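Local coordinates for probable FAD-dependent oxidoreductase PA4991 (Pseudomonas aeruginosa PAO1, PDB 5EZ7), which binds one FAD per subunit and probably acts as an FAD-dependent oxidoreductase of the DAO family on a physiological substrate still unknown, at residues G19-L22 against N23-R27; V154-V157 against P158-I161; L181-G184 against R185-A188; P351-A354 against D355-A359. One frame throughout, in Å; residues are numbered along the deposited sequence.

How the contacts relate
Contacts 1 and 4 are turns of two helices, 17-28 and 350-364, that pack on each other beside the FAD; their centres lie 10 Å apart. The join is polar as well as apolar: Arg25 NH2 of contact 1 forms a salt bridge to Asp355 OD1 of contact 4 at 2.6 Å. Contact 2, centred 16 Å from contact 1, meets it by packing where Leu20 CD1 and Ile161 CG2 come within 4.2 Å. Gly19 and the side chains of Val157 and Phe353 lie about 6, 7 and 7 Å from the cofactor, so these three contacts border its site. Contact 3 is a remote hairpin end, its nearest atoms about 13 Å from contact 4.

Contact 1: residues G19-L22 against N23-R27; sequences GLWL and NARLR
Helix 17-28, the helix of the beta-alpha-beta unit between strands 10-13 and 33-37, carries this contact, which runs from Trp21 and Leu22 to the residues one turn on. Gly19 fits the last glycine of a GxGxxG pattern, consistent with the dinucleotide-binding fold of this FAD enzyme. Four i to i+4 backbone bonds define the helix; Arg25 N to Trp21 O is the straightest, with an angle of 171° at hydrogen. Alongside it, Arg25 CG lies 3.7 Å from Trp21 NE1. Trp21 CG lies opposite the backbone N (chi1 -174°), while Arg25 bends at chi2 and chi3 and brings NH1 to the indole edge, in the ring plane and 3.9 Å from NE1. Guanidinium and indole planes are 90° apart, which excludes a stacked pair. Farther round the helix, Leu22 CD1 meets Leu26 CD1 at 3.7 Å, an apolar strip that continues onto Val357 and Leu361 of helix 350-364. A water donates to Leu20 O at 2.8 Å and accepts from Asn23 ND2 at 3.3 Å; Asn23 OD1 bonds Thr33 OG1. Besides Asp355, Arg25 pairs through NH1 with Glu88 OE1, which also takes a weak bond from Trp21 NE1. Both N-H groups thus share one carboxylate oxygen, which is consistent with their lying side by side and would offset the arginine's charge next to the indole.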
ATOM      1  N   GLY A  19       8.223   2.807   0.327  1.00 21.41           N
ATOM      2  CA  GLY A  19       9.270   3.811   0.196  1.00 20.75           C
ATOM      3  C   GLY A  19       9.020   5.070   1.009  1.00 21.14           C
ATOM      4  O   GLY A  19       9.934   5.681   1.535  1.00 20.78           O
ATOM      5  N   LEU A  20       7.764   5.473   1.087  1.00 21.81           N
ATOM      6  CA  LEU A  20       7.405   6.698   1.761  1.00 22.34           C
ATOM      7  C   LEU A  20       7.457   6.503   3.265  1.00 22.85           C
ATOM      8  O   LEU A  20       7.824   7.401   3.989  1.00 22.57           O
ATOM      9  CB  LEU A  20       6.019   7.170   1.322  1.00 22.38           C
ATOM     10  CG  LEU A  20       5.870   7.944   0.003  1.00 22.92           C
ATOM     11  CD1 LEU A  20       4.384   8.125  -0.344  1.00 22.61           C
ATOM     12  CD2 LEU A  20       6.536   9.321   0.074  1.00 24.21           C
ATOM     13  N   TRP A  21       7.069   5.329   3.726  1.00 23.43           N
ATOM     14  CA  TRP A  21       7.035   5.055   5.147  1.00 25.23           C
ATOM     15  C   TRP A  21       8.441   4.975   5.596  1.00 25.89           C
ATOM     16  O   TRP A  21       8.815   5.650   6.515  1.00 27.61           O
ATOM     17  CB  TRP A  21       6.287   3.757   5.477  1.00 25.60           C
ATOM     18  CG  TRP A  21       6.122   3.546   6.935  1.00 27.33           C
ATOM     19  CD1 TRP A  21       7.080   3.186   7.814  1.00 29.03           C
ATOM     20  CD2 TRP A  21       4.921   3.724   7.696  1.00 28.47           C
ATOM     21  NE1 TRP A  21       6.557   3.134   9.085  1.00 30.71           N
ATOM     22  CE2 TRP A  21       5.226   3.426   9.029  1.00 30.16           C
ATOM     23  CE3 TRP A  21       3.608   4.104   7.371  1.00 28.61           C
ATOM     24  CZ2 TRP A  21       4.278   3.506  10.051  1.00 32.20           C
ATOM     25  CZ3 TRP A  21       2.664   4.166   8.384  1.00 30.44           C
ATOM     26  CH2 TRP A  21       2.999   3.861   9.708  1.00 31.29           C
ATOM     27  N   LEU A  22       9.244   4.176   4.905  1.00 26.42           N
ATOM     28  CA  LEU A  22      10.685   4.079   5.206  1.00 26.23           C
ATOM     29  C   LEU A  22      11.339   5.434   5.170  1.00 25.87           C
ATOM     30  O   LEU A  22      12.147   5.753   6.034  1.00 26.73           O
ATOM     31  CB  LEU A  22      11.392   3.188   4.194  1.00 26.04           C
ATOM     32  CG  LEU A  22      12.943   3.144   4.223  1.00 26.46           C
ATOM     33  CD1 LEU A  22      13.438   2.533   5.538  1.00 27.23           C
ATOM     34  CD2 LEU A  22      13.486   2.374   3.010  1.00 25.47           C
ATOM     35  N   ASN A  23      11.034   6.216   4.152  1.00 24.63           N
ATOM     36  CA  ASN A  23      11.641   7.546   4.070  1.00 25.77           C
ATOM     37  C   ASN A  23      11.326   8.356   5.326  1.00 26.88           C
ATOM     38  O   ASN A  23      12.178   9.021   5.881  1.00 27.75           O
ATOM     39  CB  ASN A  23      11.149   8.270   2.823  1.00 25.79           C
ATOM     40  CG  ASN A  23      11.919   9.553   2.522  1.00 27.02           C
ATOM     41  OD1 ASN A  23      13.151   9.555   2.530  1.00 28.79           O
ATOM     42  ND2 ASN A  23      11.203  10.625   2.201  1.00 27.08           N
ATOM     43  N   ALA A  24      10.082   8.291   5.779  1.00 26.69           N
ATOM     44  CA  ALA A  24       9.680   9.071   6.913  1.00 27.47           C
ATOM     45  C   ALA A  24      10.396   8.617   8.208  1.00 28.04           C
ATOM     46  O   ALA A  24      10.825   9.450   8.995  1.00 28.88           O
ATOM     47  CB  ALA A  24       8.181   8.991   7.059  1.00 27.72           C
ATOM     48  N   ARG A  25      10.497   7.314   8.416  1.00 27.38           N
ATOM     49  CA  ARG A  25      11.267   6.745   9.504  1.00 29.51           C
ATOM     50  C   ARG A  25      12.749   7.193   9.525  1.00 29.82           C
ATOM     51  O   ARG A  25      13.287   7.574  10.586  1.00 30.36           O
ATOM     52  CB  ARG A  25      11.186   5.211   9.438  1.00 30.82           C
ATOM     53  CG  ARG A  25       9.831   4.652   9.902  1.00 33.34           C
ATOM     54  CD  ARG A  25       9.721   4.457  11.428  1.00 36.52           C
ATOM     55  NE  ARG A  25      10.684   3.420  11.821  1.00 40.42           N
ATOM     56  CZ  ARG A  25      10.514   2.096  11.658  1.00 42.63           C
ATOM     57  NH1 ARG A  25       9.368   1.550  11.187  1.00 43.46           N
ATOM     58  NH2 ARG A  25      11.507   1.291  11.989  1.00 44.75           N
ATOM     59  N   LEU A  26      13.398   7.145   8.352  1.00 28.41           N
ATOM     60  CA  LEU A  26      14.807   7.465   8.243  1.00 28.39           C
ATOM     61  C   LEU A  26      15.093   8.933   8.578  1.00 29.90           C
ATOM     62  O   LEU A  26      15.994   9.234   9.412  1.00 30.47           O
ATOM     63  CB  LEU A  26      15.347   7.095   6.872  1.00 26.83           C
ATOM     64  CG  LEU A  26      15.492   5.584   6.633  1.00 26.31           C
ATOM     65  CD1 LEU A  26      15.914   5.284   5.217  1.00 24.82           C
ATOM     66  CD2 LEU A  26      16.457   4.882   7.584  1.00 27.41           C
ATOM     67  N   ARG A  27      14.308   9.824   7.973  1.00 29.86           N
ATOM     68  CA  ARG A  27      14.378  11.244   8.273  1.00 31.71           C
ATOM     69  C   ARG A  27      14.139  11.543   9.733  1.00 33.22           C
ATOM     70  O   ARG A  27      14.794  12.386  10.320  1.00 33.91           O
ATOM     71  CB  ARG A  27      13.314  11.962   7.514  1.00 32.27           C
ATOM     72  CG  ARG A  27      13.616  12.047   6.052  1.00 32.58           C
ATOM     73  CD  ARG A  27      12.499  12.836   5.366  1.00 33.49           C
ATOM     74  NE  ARG A  27      12.687  14.271   5.483  1.00 35.30           N
ATOM     75  CZ  ARG A  27      13.665  14.927   4.861  1.00 35.98           C
ATOM     76  NH1 ARG A  27      14.561  14.292   4.094  1.00 36.37           N
ATOM     77  NH2 ARG A  27      13.740  16.222   4.987  1.00 37.49           N
TER
HETATM   78  O   HOH W   1       8.201  10.136   3.352  1.00 22.11           O

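Contact 2: residues V154-V157 against P158-I161; sequences VFDV and PDLI
Asp156 O and Val157 O accept the backbone bonds that start helix 157-168 just after strand 153-155, with Asp156 between as N-cap. Leu160 N reaches Asp156 O at 3.0 Å, and Ile161 N reaches Val157 O at 2.9 Å with 167° at hydrogen. The Asp156 carboxylate, which chi1 (177°) swings away from the backbone N, splits its two oxygens between neighbours: OD1 sits 3.2 Å from Pro158 CD, and OD2 is 3.4 Å from Asp159 CB. Apolar packing occupies other parts of the turn. Val157 CG1 meets Ile161 CD1 in a tight contact of 3.3 Å, and the Phe155 ring is approached obliquely by Leu160 CD2 at 4.3 Å; Trp79 meets Phe155 edge-to-face. Val157 also brings the turn near the FAD-binding residues Gly51 and Leu347. Charge forms the last group, since the Asp156 and Asp159 carboxylates come within 4.9 Å, OD2 to OD2. Asp159 OD1 pairs with Arg162 NE and its OD2 accepts from Arg95 N, whereas Asp156 OD2 has a long, weak ion pair with Arg95 NE. Two acids gathered at a helix start should be favoured by the helix dipole, and the arginines nearby would further ease their mutual repulsion.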
ATOM      1  N   VAL A 154      -9.244   0.894   8.922  1.00 34.12           N
ATOM      2  CA  VAL A 154      -9.233   1.242   7.490  1.00 32.44           C
ATOM      3  C   VAL A 154      -8.895   2.697   7.241  1.00 32.03           C
ATOM      4  O   VAL A 154      -9.625   3.580   7.666  1.00 31.80           O
ATOM      5  CB  VAL A 154     -10.572   0.951   6.815  1.00 31.82           C
ATOM      6  CG1 VAL A 154     -10.468   1.193   5.312  1.00 29.70           C
ATOM      7  CG2 VAL A 154     -11.006  -0.473   7.140  1.00 32.33           C
ATOM      8  N   PHE A 155      -7.811   2.903   6.492  1.00 32.10           N
ATOM      9  CA  PHE A 155      -7.196   4.206   6.272  1.00 33.53           C
ATOM     10  C   PHE A 155      -7.707   4.755   4.965  1.00 32.99           C
ATOM     11  O   PHE A 155      -7.926   4.003   4.057  1.00 31.60           O
ATOM     12  CB  PHE A 155      -5.648   4.099   6.191  1.00 33.69           C
ATOM     13  CG  PHE A 155      -4.939   4.364   7.492  1.00 35.09           C
ATOM     14  CD1 PHE A 155      -4.950   3.429   8.502  1.00 36.02           C
ATOM     15  CD2 PHE A 155      -4.261   5.556   7.714  1.00 35.55           C
ATOM     16  CE1 PHE A 155      -4.311   3.666   9.732  1.00 36.28           C
ATOM     17  CE2 PHE A 155      -3.631   5.802   8.943  1.00 36.61           C
ATOM     18  CZ  PHE A 155      -3.674   4.858   9.957  1.00 36.54           C
ATOM     19  N   ASP A 156      -7.885   6.064   4.891  1.00 35.21           N
ATOM     20  CA  ASP A 156      -8.020   6.787   3.612  1.00 36.94           C
ATOM     21  C   ASP A 156      -6.600   6.906   3.046  1.00 34.16           C
ATOM     22  O   ASP A 156      -5.809   7.753   3.496  1.00 34.10           O
ATOM     23  CB  ASP A 156      -8.632   8.197   3.834  1.00 41.29           C
ATOM     24  CG  ASP A 156      -8.723   9.036   2.538  1.00 45.23           C
ATOM     25  OD1 ASP A 156      -8.484   8.465   1.453  1.00 49.96           O
ATOM     26  OD2 ASP A 156      -9.048  10.257   2.595  1.00 47.84           O
ATOM     27  N   VAL A 157      -6.280   6.056   2.083  1.00 31.40           N
ATOM     28  CA  VAL A 157      -4.905   5.930   1.588  1.00 29.85           C
ATOM     29  C   VAL A 157      -4.392   7.188   0.884  1.00 29.45           C
ATOM     30  O   VAL A 157      -3.298   7.639   1.174  1.00 29.65           O
ATOM     31  CB  VAL A 157      -4.669   4.669   0.724  1.00 28.74           C
ATOM     32  CG1 VAL A 157      -3.234   4.620   0.232  1.00 27.95           C
ATOM     33  CG2 VAL A 157      -4.939   3.410   1.550  1.00 29.88           C
ATOM     34  N   PRO A 158      -5.179   7.770  -0.020  1.00 29.38           N
ATOM     35  CA  PRO A 158      -4.693   9.038  -0.570  1.00 29.10           C
ATOM     36  C   PRO A 158      -4.279  10.091   0.502  1.00 29.77           C
ATOM     37  O   PRO A 158      -3.267  10.777   0.338  1.00 30.06           O
ATOM     38  CB  PRO A 158      -5.870   9.558  -1.375  1.00 29.51           C
ATOM     39  CG  PRO A 158      -6.824   8.410  -1.533  1.00 30.07           C
ATOM     40  CD  PRO A 158      -6.381   7.252  -0.706  1.00 29.31           C
ATOM     41  N   ASP A 159      -5.064  10.219   1.561  1.00 29.84           N
ATOM     42  CA  ASP A 159      -4.727  11.111   2.651  1.00 31.05           C
ATOM     43  C   ASP A 159      -3.496  10.640   3.484  1.00 30.28           C
ATOM     44  O   ASP A 159      -2.758  11.456   4.024  1.00 28.46           O
ATOM     45  CB  ASP A 159      -5.931  11.276   3.540  1.00 32.90           C
ATOM     46  CG  ASP A 159      -5.796  12.431   4.463  1.00 35.71           C
ATOM     47  OD1 ASP A 159      -5.595  13.566   3.945  1.00 35.70           O
ATOM     48  OD2 ASP A 159      -5.845  12.194   5.705  1.00 37.80           O
ATOM     49  N   LEU A 160      -3.288   9.322   3.559  1.00 29.62           N
ATOM     50  CA  LEU A 160      -2.087   8.751   4.187  1.00 29.35           C
ATOM     51  C   LEU A 160      -0.814   9.125   3.440  1.00 29.12           C
ATOM     52  O   LEU A 160       0.224   9.515   4.036  1.00 27.66           O
ATOM     53  CB  LEU A 160      -2.206   7.243   4.263  1.00 28.78           C
ATOM     54  CG  LEU A 160      -0.952   6.479   4.690  1.00 29.31           C
ATOM     55  CD1 LEU A 160      -0.445   6.877   6.087  1.00 30.00           C
ATOM     56  CD2 LEU A 160      -1.274   5.007   4.605  1.00 29.11           C
ATOM     57  N   ILE A 161      -0.922   8.990   2.125  1.00 28.16           N
ATOM     58  CA  ILE A 161       0.156   9.304   1.192  1.00 27.78           C
ATOM     59  C   ILE A 161       0.514  10.741   1.165  1.00 27.64           C
ATOM     60  O   ILE A 161       1.700  11.040   1.093  1.00 26.05           O
ATOM     61  CB  ILE A 161      -0.234   8.822  -0.222  1.00 27.27           C
ATOM     62  CG1 ILE A 161       0.042   7.339  -0.264  1.00 27.70           C
ATOM     63  CG2 ILE A 161       0.554   9.489  -1.333  1.00 27.20           C
ATOM     64  CD1 ILE A 161      -0.997   6.665  -1.050  1.00 30.64           C
TER

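Contact 3: residues L181-G184 against R185-A188; sequences LREG and RELA
Arg185 follows Gly184 at the centre of a type II' turn, Glu183 to Glu186, that closes the hairpin of strands 178-183 and 186-192. Its carbonyl O lies 3.8 Å from Arg182 NH1. Gly184 has phi 68° and psi -120°, a conformation that favours glycine. Glu186 and Glu183 form the antiparallel hydrogen-bonded pair: Glu183 N gives to Glu186 O at 2.9 Å, and Glu186 N returns to Glu183 O at 3.2 Å, approaching from above the carbonyl plane. Both side chains leave the sheet on the same face, and OE1 of Glu183 is 4.4 Å from OE2 of Glu186. Next, Leu187 makes a non-hydrogen-bonded pair with Arg182; the bend at chi2 (-79°) turns the arginine chain so that Leu187 CD1 lies over one face of its guanidinium, 4.1 Å from NH1. Last, Ala188 N bonds Leu181 O at 2.8 Å, and its CB lies 3.6 Å from Glu183 OE2. The two like-charged glutamates look to separate bases, Glu186 to Arg338 in a salt bridge and Glu183 to Arg198 in a long, weak pair, which would temper the repulsion across the hairpin.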
ATOM      1  N   LEU A 181      25.582   4.094 -10.600  1.00 39.92           N
ATOM      2  CA  LEU A 181      26.761   4.905 -10.430  1.00 41.79           C
ATOM      3  C   LEU A 181      27.699   3.991  -9.680  1.00 43.23           C
ATOM      4  O   LEU A 181      27.431   3.652  -8.528  1.00 42.98           O
ATOM      5  CB  LEU A 181      26.361   6.114  -9.615  1.00 41.24           C
ATOM      6  CG  LEU A 181      27.319   7.230  -9.378  1.00 42.28           C
ATOM      7  CD1 LEU A 181      27.723   7.807 -10.728  1.00 44.63           C
ATOM      8  CD2 LEU A 181      26.614   8.261  -8.499  1.00 41.12           C
ATOM      9  N   ARG A 182      28.733   3.516 -10.367  1.00 46.08           N
ATOM     10  CA  ARG A 182      29.681   2.548  -9.821  1.00 48.83           C
ATOM     11  C   ARG A 182      30.972   3.178  -9.316  1.00 51.99           C
ATOM     12  O   ARG A 182      31.339   4.257  -9.734  1.00 50.78           O
ATOM     13  CB  ARG A 182      30.078   1.552 -10.901  1.00 51.17           C
ATOM     14  CG  ARG A 182      28.941   0.757 -11.498  1.00 51.29           C
ATOM     15  CD  ARG A 182      28.521  -0.381 -10.597  1.00 51.23           C
ATOM     16  NE  ARG A 182      27.445  -1.150 -11.234  1.00 53.34           N
ATOM     17  CZ  ARG A 182      26.622  -1.997 -10.613  1.00 52.75           C
ATOM     18  NH1 ARG A 182      26.723  -2.222  -9.294  1.00 54.12           N
ATOM     19  NH2 ARG A 182      25.690  -2.631 -11.314  1.00 52.67           N
ATOM     20  N   GLU A 183      31.650   2.467  -8.418  1.00 58.35           N
ATOM     21  CA  GLU A 183      33.060   2.695  -8.082  1.00 64.23           C
ATOM     22  C   GLU A 183      33.766   1.353  -8.110  1.00 66.93           C
ATOM     23  O   GLU A 183      33.845   0.661  -7.090  1.00 68.14           O
ATOM     24  CB  GLU A 183      33.218   3.343  -6.713  1.00 68.02           C
ATOM     25  CG  GLU A 183      33.147   4.864  -6.766  1.00 73.38           C
ATOM     26  CD  GLU A 183      32.931   5.506  -5.403  1.00 76.85           C
ATOM     27  OE1 GLU A 183      33.280   4.872  -4.378  1.00 81.17           O
ATOM     28  OE2 GLU A 183      32.392   6.645  -5.363  1.00 79.73           O
ATOM     29  N   GLY A 184      34.276   0.997  -9.285  1.00 68.54           N
ATOM     30  CA  GLY A 184      34.697  -0.362  -9.546  1.00 69.30           C
ATOM     31  C   GLY A 184      33.447  -1.213  -9.569  1.00 67.92           C
ATOM     32  O   GLY A 184      32.527  -0.971 -10.362  1.00 67.15           O
ATOM     33  N   ARG A 185      33.382  -2.183  -8.674  1.00 67.22           N
ATOM     34  CA  ARG A 185      32.211  -3.042  -8.599  1.00 67.10           C
ATOM     35  C   ARG A 185      31.163  -2.540  -7.597  1.00 61.81           C
ATOM     36  O   ARG A 185      30.031  -2.985  -7.624  1.00 61.10           O
ATOM     37  CB  ARG A 185      32.665  -4.485  -8.346  1.00 71.91           C
ATOM     38  CG  ARG A 185      33.618  -5.019  -9.441  1.00 78.71           C
ATOM     39  CD  ARG A 185      33.014  -4.889 -10.859  1.00 82.07           C
ATOM     40  NE  ARG A 185      33.739  -5.605 -11.928  1.00 86.28           N
ATOM     41  CZ  ARG A 185      33.705  -6.925 -12.151  1.00 87.24           C
ATOM     42  NH1 ARG A 185      33.012  -7.743 -11.360  1.00 87.58           N
ATOM     43  NH2 ARG A 185      34.395  -7.445 -13.165  1.00 88.84           N
ATOM     44  N   GLU A 186      31.521  -1.558  -6.777  1.00 58.40           N
ATOM     45  CA  GLU A 186      30.666  -1.050  -5.696  1.00 54.26           C
ATOM     46  C   GLU A 186      29.562  -0.107  -6.269  1.00 48.25           C
ATOM     47  O   GLU A 186      29.805   0.644  -7.215  1.00 45.85           O
ATOM     48  CB  GLU A 186      31.559  -0.308  -4.661  1.00 58.54           C
ATOM     49  CG  GLU A 186      31.201  -0.485  -3.184  1.00 62.58           C
ATOM     50  CD  GLU A 186      31.511   0.740  -2.287  1.00 66.18           C
ATOM     51  OE1 GLU A 186      32.369   0.626  -1.368  1.00 65.72           O
ATOM     52  OE2 GLU A 186      30.853   1.814  -2.458  1.00 68.32           O
ATOM     53  N   LEU A 187      28.352  -0.170  -5.709  1.00 42.41           N
ATOM     54  CA  LEU A 187      27.273   0.756  -6.067  1.00 38.22           C
ATOM     55  C   LEU A 187      27.308   2.009  -5.206  1.00 35.66           C
ATOM     56  O   LEU A 187      26.938   1.981  -4.045  1.00 33.76           O
ATOM     57  CB  LEU A 187      25.915   0.068  -5.937  1.00 37.11           C
ATOM     58  CG  LEU A 187      24.725   0.903  -6.408  1.00 35.65           C
ATOM     59  CD1 LEU A 187      24.750   1.118  -7.914  1.00 36.20           C
ATOM     60  CD2 LEU A 187      23.431   0.227  -5.969  1.00 35.18           C
ATOM     61  N   ALA A 188      27.767   3.107  -5.778  1.00 34.99           N
ATOM     62  CA  ALA A 188      27.971   4.340  -5.025  1.00 35.03           C
ATOM     63  C   ALA A 188      26.706   5.237  -5.004  1.00 33.55           C
ATOM     64  O   ALA A 188      26.662   6.265  -4.337  1.00 32.64           O
ATOM     65  CB  ALA A 188      29.151   5.115  -5.612  1.00 36.62           C
TER

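Contact 4: residues P351-A354 against D355-A359; sequences PDFA and DRVCA
Asp352 OD2 is gripped by two donors, Arg356 NE one turn on and the backbone N of Ala331. The first is a salt bridge of 2.9 Å, although as a hydrogen bond it is weak, the angle at hydrogen being 123°. A nearly trans chi1 (-175°) places the Asp352 carboxylate, and Arg356, its chain bent at chi2, comes back along the helix to meet it. Carboxylate and guanidinium planes are 62° apart, so the pair is not a coplanar, bidentate salt bridge; OD2 also packs 3.4 Å from Arg356 CD. Arg356 N bonds Asp352 O as well at 3.0 Å, tying the same two residues through backbone and side chain. One position along, Val357 CG2 lies over one face of the Phe353 ring, offset toward its rim and 4.3 Å from CZ. Phe353 further touches Ala18, an FAD-binding residue of helix 17-28. On another side of helix 350-364, Asp355 N bonds Pro351 O at 3.1 Å, and the Asp355 carboxylate folds over that carbonyl, its OD2 also 3.1 Å from Pro351 O. Both oxygens are acceptors; the arginines around them, Arg78 in a salt bridge to OD2 and Arg25 close by, would ease this. They would also stabilise Asp355 in its charged form and offset the nearby Asp352, whose OD1 is 4.4 Å from Asp355 OD2.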
ATOM      1  N   PRO A 351       5.430  -0.771   7.879  1.00 29.89           N
ATOM      2  CA  PRO A 351       6.326  -0.513   9.006  1.00 30.96           C
ATOM      3  C   PRO A 351       7.334  -1.660   9.331  1.00 31.68           C
ATOM      4  O   PRO A 351       8.360  -1.418   9.970  1.00 33.69           O
ATOM      5  CB  PRO A 351       5.359  -0.279  10.188  1.00 31.81           C
ATOM      6  CG  PRO A 351       3.996  -0.152   9.602  1.00 31.10           C
ATOM      7  CD  PRO A 351       4.030  -0.898   8.316  1.00 30.18           C
ATOM      8  N   ASP A 352       7.013  -2.888   8.939  1.00 31.04           N
ATOM      9  CA  ASP A 352       7.905  -4.030   9.102  1.00 30.81           C
ATOM     10  C   ASP A 352       9.010  -3.951   8.043  1.00 29.26           C
ATOM     11  O   ASP A 352      10.161  -4.309   8.304  1.00 29.60           O
ATOM     12  CB  ASP A 352       7.120  -5.363   9.024  1.00 30.87           C
ATOM     13  CG  ASP A 352       7.997  -6.575   9.302  1.00 32.70           C
ATOM     14  OD1 ASP A 352       8.470  -6.708  10.462  1.00 35.17           O
ATOM     15  OD2 ASP A 352       8.250  -7.390   8.368  1.00 32.46           O
ATOM     16  N   PHE A 353       8.667  -3.457   6.863  1.00 27.93           N
ATOM     17  CA  PHE A 353       9.659  -3.247   5.791  1.00 28.04           C
ATOM     18  C   PHE A 353      10.694  -2.225   6.228  1.00 28.77           C
ATOM     19  O   PHE A 353      11.885  -2.516   6.166  1.00 30.77           O
ATOM     20  CB  PHE A 353       8.993  -2.850   4.471  1.00 26.87           C
ATOM     21  CG  PHE A 353       9.957  -2.550   3.354  1.00 26.62           C
ATOM     22  CD1 PHE A 353      10.564  -3.581   2.637  1.00 27.60           C
ATOM     23  CD2 PHE A 353      10.245  -1.246   2.996  1.00 25.58           C
ATOM     24  CE1 PHE A 353      11.444  -3.318   1.604  1.00 26.87           C
ATOM     25  CE2 PHE A 353      11.125  -0.971   1.951  1.00 25.39           C
ATOM     26  CZ  PHE A 353      11.732  -2.007   1.268  1.00 26.29           C
ATOM     27  N   ALA A 354      10.234  -1.068   6.712  1.00 28.26           N
ATOM     28  CA  ALA A 354      11.090  -0.099   7.378  1.00 29.31           C
ATOM     29  C   ALA A 354      11.974  -0.701   8.489  1.00 30.86           C
ATOM     30  O   ALA A 354      13.165  -0.493   8.475  1.00 30.36           O
ATOM     31  CB  ALA A 354      10.284   1.092   7.888  1.00 28.94           C
ATOM     32  N   ASP A 355      11.401  -1.440   9.429  1.00 34.64           N
ATOM     33  CA  ASP A 355      12.201  -2.112  10.512  1.00 37.58           C
ATOM     34  C   ASP A 355      13.307  -2.988   9.951  1.00 36.80           C
ATOM     35  O   ASP A 355      14.395  -3.002  10.508  1.00 37.59           O
ATOM     36  CB  ASP A 355      11.354  -3.030  11.401  1.00 40.37           C
ATOM     37  CG  ASP A 355      10.302  -2.286  12.221  1.00 42.99           C
ATOM     38  OD1 ASP A 355      10.494  -1.093  12.542  1.00 44.34           O
ATOM     39  OD2 ASP A 355       9.256  -2.910  12.553  1.00 45.31           O
ATOM     40  N   ARG A 356      13.023  -3.713   8.862  1.00 36.36           N
ATOM     41  CA  ARG A 356      13.989  -4.642   8.296  1.00 37.45           C
ATOM     42  C   ARG A 356      15.130  -3.883   7.666  1.00 35.49           C
ATOM     43  O   ARG A 356      16.285  -4.284   7.828  1.00 34.93           O
ATOM     44  CB  ARG A 356      13.355  -5.654   7.352  1.00 40.56           C
ATOM     45  CG  ARG A 356      12.793  -6.854   8.101  1.00 46.50           C
ATOM     46  CD  ARG A 356      11.516  -7.390   7.481  1.00 51.27           C
ATOM     47  NE  ARG A 356      10.959  -8.512   8.261  1.00 58.71           N
ATOM     48  CZ  ARG A 356      11.328  -9.797   8.138  1.00 65.54           C
ATOM     49  NH1 ARG A 356      12.257 -10.158   7.248  1.00 68.75           N
ATOM     50  NH2 ARG A 356      10.771 -10.743   8.907  1.00 66.71           N
ATOM     51  N   VAL A 357      14.822  -2.762   7.011  1.00 32.59           N
ATOM     52  CA  VAL A 357      15.855  -1.905   6.473  1.00 31.10           C
ATOM     53  C   VAL A 357      16.682  -1.270   7.608  1.00 32.51           C
ATOM     54  O   VAL A 357      17.928  -1.263   7.531  1.00 30.86           O
ATOM     55  CB  VAL A 357      15.287  -0.833   5.529  1.00 29.26           C
ATOM     56  CG1 VAL A 357      16.333   0.211   5.178  1.00 28.30           C
ATOM     57  CG2 VAL A 357      14.736  -1.467   4.249  1.00 28.63           C
ATOM     58  N   CYS A 358      16.005  -0.741   8.634  1.00 33.29           N
ATOM     59  CA  CYS A 358      16.703  -0.043   9.732  1.00 35.65           C
ATOM     60  C   CYS A 358      17.613  -0.999  10.525  1.00 36.22           C
ATOM     61  O   CYS A 358      18.711  -0.605  10.906  1.00 36.10           O
ATOM     62  CB  CYS A 358      15.734   0.693  10.672  1.00 37.59           C
ATOM     63  SG  CYS A 358      14.968   2.134   9.884  1.00 41.50           S
ATOM     64  N   ALA A 359      17.196  -2.253  10.705  1.00 35.54           N
ATOM     65  CA  ALA A 359      18.053  -3.247  11.360  1.00 36.62           C
ATOM     66  C   ALA A 359      19.288  -3.627  10.532  1.00 36.50           C
ATOM     67  O   ALA A 359      20.299  -3.985  11.098  1.00 37.77           O
ATOM     68  CB  ALA A 359      17.266  -4.498  11.735  1.00 37.19           C
TER